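Lysine/ornithine decarboxylase (Selenomonas ruminantium, PDB 5GJO) removes the carboxyl group of L-lysine and L-ornithine with comparable efficiency, using pyridoxal 5'-phosphate to make cadaverine and putrescine. Local coordinates at residues T21-Y35 / Y260-V272. The protein carries 2 engineered substitutions. Residues are numbered along the deposited sequence; the frame is centred on the assembly and turned at random.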
loop_
_atom_site.group_PDB
_atom_site.type_symbol
_atom_site.label_atom_id
_atom_site.label_comp_id
_atom_site.label_asym_id
_atom_site.label_seq_id
_atom_site.Cartn_x
_atom_site.Cartn_y
_atom_site.Cartn_z
ATOM N N THR A 21 3.222 18.892 8.069
ATOM C CA THR A 21 3.101 18.156 6.842
ATOM C C THR A 21 3.597 16.741 7.009
ATOM O O THR A 21 4.503 16.526 7.833
ATOM C CB THR A 21 3.858 18.837 5.704
ATOM O OG1 THR A 21 5.223 19.046 6.047
ATOM C CG2 THR A 21 3.210 20.135 5.350
ATOM N N PRO A 22 3.161 15.802 6.174
ATOM C CA PRO A 22 2.143 15.973 5.158
ATOM C C PRO A 22 0.745 15.866 5.775
ATOM O O PRO A 22 0.483 15.125 6.775
ATOM C CB PRO A 22 2.392 14.764 4.263
ATOM C CG PRO A 22 2.905 13.726 5.240
ATOM C CD PRO A 22 3.705 14.454 6.195
ATOM N N PHE A 23 -0.216 16.507 5.144
ATOM C CA PHE A 23 -1.612 16.307 5.455
ATOM C C PHE A 23 -2.476 16.529 4.278
ATOM O O PHE A 23 -2.099 17.327 3.366
ATOM C CB PHE A 23 -2.023 17.234 6.612
ATOM C CG PHE A 23 -1.809 18.710 6.349
ATOM C CD1 PHE A 23 -2.807 19.499 5.804
ATOM C CD2 PHE A 23 -0.619 19.299 6.693
ATOM C CE1 PHE A 23 -2.562 20.863 5.575
ATOM C CE2 PHE A 23 -0.397 20.637 6.482
ATOM C CZ PHE A 23 -1.362 21.378 5.883
ATOM N N LEU A 24 -3.640 15.886 4.291
ATOM C CA LEU A 24 -4.688 16.143 3.321
ATOM C C LEU A 24 -5.654 17.156 3.849
ATOM O O LEU A 24 -5.913 17.200 5.059
ATOM C CB LEU A 24 -5.445 14.877 2.987
ATOM C CG LEU A 24 -4.593 13.776 2.308
ATOM C CD1 LEU A 24 -5.203 12.435 2.517
ATOM C CD2 LEU A 24 -4.437 13.994 0.822
ATOM N N VAL A 25 -6.266 17.925 2.971
ATOM C CA VAL A 25 -7.302 18.875 3.346
ATOM C C VAL A 25 -8.546 18.584 2.485
ATOM O O VAL A 25 -8.450 18.596 1.210
ATOM C CB VAL A 25 -6.865 20.337 3.131
ATOM C CG1 VAL A 25 -7.979 21.295 3.474
ATOM C CG2 VAL A 25 -5.551 20.665 3.860
ATOM N N ALA A 26 -9.639 18.213 3.111
ATOM C CA ALA A 26 -10.900 17.886 2.494
ATOM C C ALA A 26 -11.942 18.953 2.643
ATOM O O ALA A 26 -12.221 19.409 3.806
ATOM C CB ALA A 26 -11.463 16.609 3.074
ATOM N N SER A 27 -12.601 19.295 1.529
ATOM C CA SER A 27 -13.693 20.289 1.562
ATOM C C SER A 27 -15.058 19.594 1.534
ATOM O O SER A 27 -15.445 18.968 0.558
ATOM C CB SER A 27 -13.576 21.277 0.424
ATOM O OG SER A 27 -14.809 22.008 0.219
ATOM N N LEU A 28 -15.748 19.661 2.656
ATOM C CA LEU A 28 -17.101 19.075 2.754
ATOM C C LEU A 28 -18.014 19.781 1.787
ATOM O O LEU A 28 -18.923 19.162 1.199
ATOM C CB LEU A 28 -17.614 19.210 4.177
ATOM C CG LEU A 28 -16.900 18.374 5.205
ATOM C CD1 LEU A 28 -17.500 18.580 6.601
ATOM C CD2 LEU A 28 -16.766 16.869 4.914
ATOM N N ASP A 29 -17.870 21.106 1.654
ATOM C CA ASP A 29 -18.730 21.844 0.731
ATOM C C ASP A 29 -18.553 21.339 -0.713
ATOM O O ASP A 29 -19.536 21.247 -1.461
ATOM C CB ASP A 29 -18.515 23.333 0.747
ATOM C CG ASP A 29 -19.072 24.032 2.018
ATOM O OD1 ASP A 29 -19.577 23.350 2.946
ATOM O OD2 ASP A 29 -18.845 25.274 2.061
ATOM N N LYS A 30 -17.326 20.940 -1.075
ATOM C CA LYS A 30 -17.114 20.465 -2.454
ATOM C C LYS A 30 -17.694 19.036 -2.553
ATOM O O LYS A 30 -18.290 18.727 -3.638
ATOM C CB LYS A 30 -15.625 20.400 -2.848
ATOM C CG LYS A 30 -15.354 19.919 -4.280
ATOM C CD LYS A 30 -16.006 20.731 -5.401
ATOM C CE LYS A 30 -15.703 20.023 -6.705
ATOM N NZ LYS A 30 -16.621 20.439 -7.749
ATOM N N VAL A 31 -17.582 18.220 -1.507
ATOM C CA VAL A 31 -18.270 16.889 -1.542
ATOM C C VAL A 31 -19.775 17.090 -1.753
ATOM O O VAL A 31 -20.431 16.463 -2.590
ATOM C CB VAL A 31 -17.983 16.031 -0.320
ATOM C CG1 VAL A 31 -18.816 14.765 -0.347
ATOM C CG2 VAL A 31 -16.465 15.696 -0.297
ATOM N N GLU A 32 -20.342 18.036 -1.002
ATOM C CA GLU A 32 -21.760 18.312 -1.175
ATOM C C GLU A 32 -22.123 18.794 -2.545
ATOM O O GLU A 32 -23.155 18.325 -3.093
ATOM C CB GLU A 32 -22.210 19.286 -0.025
ATOM C CG GLU A 32 -23.658 19.732 -0.142
ATOM C CD GLU A 32 -24.180 20.459 1.146
ATOM O OE1 GLU A 32 -23.431 20.708 2.068
ATOM O OE2 GLU A 32 -25.323 20.922 1.154
ATOM N N GLU A 33 -21.328 19.724 -3.124
ATOM C CA GLU A 33 -21.539 20.181 -4.443
ATOM C C GLU A 33 -21.519 19.022 -5.460
ATOM O O GLU A 33 -22.346 18.982 -6.437
ATOM C CB GLU A 33 -20.515 21.227 -4.823
ATOM C CG GLU A 33 -20.577 21.741 -6.227
ATOM C CD GLU A 33 -19.438 22.765 -6.467
ATOM O OE1 GLU A 33 -19.597 23.870 -5.935
ATOM O OE2 GLU A 33 -18.412 22.464 -7.164
ATOM N N ASN A 34 -20.540 18.127 -5.278
ATOM C CA ASN A 34 -20.490 16.944 -6.157
ATOM C C ASN A 34 -21.744 16.038 -6.024
ATOM O O ASN A 34 -22.257 15.520 -7.049
ATOM C CB ASN A 34 -19.230 16.110 -5.874
ATOM C CG ASN A 34 -17.964 16.807 -6.330
ATOM O OD1 ASN A 34 -18.007 17.701 -7.191
ATOM N ND2 ASN A 34 -16.806 16.291 -5.867
ATOM N N TYR A 35 -22.238 15.835 -4.813
ATOM C CA TYR A 35 -23.424 15.046 -4.610
ATOM C C TYR A 35 -24.592 15.737 -5.301
ATOM O O TYR A 35 -25.368 15.124 -6.022
ATOM C CB TYR A 35 -23.689 14.877 -3.091
ATOM C CG TYR A 35 -24.822 13.960 -2.791
ATOM C CD1 TYR A 35 -24.627 12.573 -2.701
ATOM C CD2 TYR A 35 -26.107 14.453 -2.686
ATOM C CE1 TYR A 35 -25.674 11.733 -2.414
ATOM C CE2 TYR A 35 -27.180 13.619 -2.411
ATOM C CZ TYR A 35 -26.970 12.258 -2.285
ATOM O OH TYR A 35 -27.999 11.365 -2.002
ATOM N N TYR A 260 -15.600 9.786 -8.007
ATOM C CA TYR A 260 -16.149 11.081 -8.359
ATOM C C TYR A 260 -16.505 11.922 -7.117
ATOM O O TYR A 260 -16.367 13.110 -7.132
ATOM C CB TYR A 260 -17.359 10.921 -9.312
ATOM C CG TYR A 260 -18.276 12.118 -9.335
ATOM C CD1 TYR A 260 -18.039 13.194 -10.155
ATOM C CD2 TYR A 260 -19.330 12.201 -8.458
ATOM C CE1 TYR A 260 -18.865 14.306 -10.128
ATOM C CE2 TYR A 260 -20.156 13.309 -8.423
ATOM C CZ TYR A 260 -19.923 14.357 -9.264
ATOM O OH TYR A 260 -20.736 15.450 -9.210
ATOM N N MET A 261 -17.038 11.284 -6.086
ATOM C CA MET A 261 -17.671 12.032 -5.009
ATOM C C MET A 261 -16.653 12.927 -4.287
ATOM O O MET A 261 -16.989 14.074 -4.007
ATOM C CB MET A 261 -18.381 11.095 -4.023
ATOM C CG MET A 261 -19.429 11.766 -3.154
ATOM S SD MET A 261 -20.758 12.464 -4.154
ATOM C CE MET A 261 -21.592 11.007 -4.782
ATOM N N CYS A 262 -15.437 12.429 -4.024
ATOM C CA CYS A 262 -14.456 13.225 -3.268
ATOM C C CYS A 262 -13.206 13.553 -4.047
ATOM O O CYS A 262 -12.342 14.224 -3.511
ATOM C CB CYS A 262 -14.082 12.529 -1.971
ATOM S SG CYS A 262 -15.461 11.878 -1.038
ATOM N N GLY A 263 -13.035 13.013 -5.271
ATOM C CA GLY A 263 -11.773 13.148 -5.941
ATOM C C GLY A 263 -11.322 14.578 -6.060
ATOM O O GLY A 263 -10.146 14.916 -5.768
ATOM N N THR A 264 -12.260 15.414 -6.440
ATOM C CA THR A 264 -11.977 16.833 -6.669
ATOM C C THR A 264 -12.212 17.701 -5.377
ATOM O O THR A 264 -12.238 18.913 -5.448
ATOM C CB THR A 264 -12.901 17.428 -7.713
ATOM O OG1 THR A 264 -14.233 17.037 -7.442
ATOM C CG2 THR A 264 -12.461 16.875 -9.093
ATOM N N ALA A 265 -12.347 17.076 -4.220
ATOM C CA ALA A 265 -12.608 17.755 -2.979
ATOM C C ALA A 265 -11.464 17.747 -1.975
ATOM O O ALA A 265 -11.664 18.167 -0.844
ATOM C CB ALA A 265 -13.844 17.181 -2.337
ATOM N N VAL A 266 -10.298 17.186 -2.310
ATOM C CA VAL A 266 -9.211 16.953 -1.382
ATOM C C VAL A 266 -7.882 17.396 -2.016
ATOM O O VAL A 266 -7.668 17.145 -3.239
ATOM C CB VAL A 266 -9.160 15.488 -0.945
ATOM C CG1 VAL A 266 -8.065 15.279 0.087
ATOM C CG2 VAL A 266 -10.494 15.002 -0.432
ATOM N N ASN A 267 -7.030 18.064 -1.249
ATOM C CA ASN A 267 -5.693 18.454 -1.676
ATOM C C ASN A 267 -4.698 17.861 -0.675
ATOM O O ASN A 267 -5.020 17.689 0.457
ATOM C CB ASN A 267 -5.473 19.973 -1.669
ATOM C CG ASN A 267 -6.249 20.731 -2.739
ATOM O OD1 ASN A 267 -6.133 21.940 -2.831
ATOM N ND2 ASN A 267 -7.033 20.029 -3.531
ATOM N N LEU A 268 -3.503 17.545 -1.141
ATOM C CA LEU A 268 -2.373 17.194 -0.296
ATOM C C LEU A 268 -1.413 18.319 -0.164
ATOM O O LEU A 268 -1.000 18.967 -1.203
ATOM C CB LEU A 268 -1.592 16.016 -0.872
ATOM C CG LEU A 268 -0.317 15.622 -0.171
ATOM C CD1 LEU A 268 -0.603 14.952 1.169
ATOM C CD2 LEU A 268 0.369 14.617 -1.112
ATOM N N VAL A 269 -0.985 18.582 1.061
ATOM C CA VAL A 269 0.093 19.560 1.345
ATOM C C VAL A 269 1.300 18.807 1.904
ATOM O O VAL A 269 1.187 18.080 2.920
ATOM C CB VAL A 269 -0.317 20.632 2.361
ATOM C CG1 VAL A 269 0.785 21.667 2.512
ATOM C CG2 VAL A 269 -1.621 21.346 1.890
ATOM N N THR A 270 2.403 18.950 1.228
ATOM C CA THR A 270 3.633 18.234 1.555
ATOM C C THR A 270 4.809 19.173 1.505
ATOM O O THR A 270 4.850 20.086 0.648
ATOM C CB THR A 270 3.751 16.947 0.738
ATOM O OG1 THR A 270 4.990 16.298 1.027
ATOM C CG2 THR A 270 3.730 17.221 -0.733
ATOM N N SER A 271 5.787 18.963 2.375
ATOM C CA SER A 271 7.000 19.815 2.396
ATOM C C SER A 271 8.172 19.158 1.678
ATOM O O SER A 271 8.354 17.918 1.744
ATOM C CB SER A 271 7.457 20.101 3.824
ATOM O OG SER A 271 6.477 20.845 4.502
ATOM N N VAL A 272 8.992 20.023 1.100
ATOM C CA VAL A 272 10.361 19.670 0.660
ATOM C C VAL A 272 11.236 19.498 1.919
ATOM O O VAL A 272 11.427 20.415 2.721
ATOM C CB VAL A 272 10.985 20.745 -0.293
ATOM C CG1 VAL A 272 12.441 20.362 -0.717
ATOM C CG2 VAL A 272 10.063 20.919 -1.474
#
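The phenyl ring of F23 lays one face over V269, whose CB stands 4.0 Å from the ring centroid in a CH-pi contact offset toward the rim. With chi1 at 58°, CG is staggered between N and C of its own backbone, a turn that brings the ring alongside V269 while V25 CG2 meets its edge. On the opposite face of the sheet, L24 CD2 lies 3.9 Å from both V266 CG1 and L268 CB. Paired backbone bonds join F23 to V269 and V25 to N267, and just beyond the last bridge S27 N adds one bond to A265 O at 2.8 Å. This antiparallel pairing belongs to the beta domain of a class-II decarboxylase; segment 21-35 continues from it into the PLP-binding TIM barrel, and segment 260-272 comes out of that barrel into it. Here helix 28-41 packs on residues 260-265; V31 CG2 meets A265 CB at 3.6 Å, and M261 SD lies at the edge of the Y35 ring, a Met-aromatic contact. The buried amide of N34 spends both N-H groups across the junction: ND2 gives a nearly straight bond (173°) to M261 O, approached from above its carbonyl plane, and another to T264 OG1 at 3.1 Å. K30 NZ donates to N34 OD1, helping fix the amide's rotation, and also forms a salt bridge with E33. Y260 OH donates to N34 O at 2.6 Å, tying helix 28-41 to Y260, whose side chain is about 6 Å from the bound PLP.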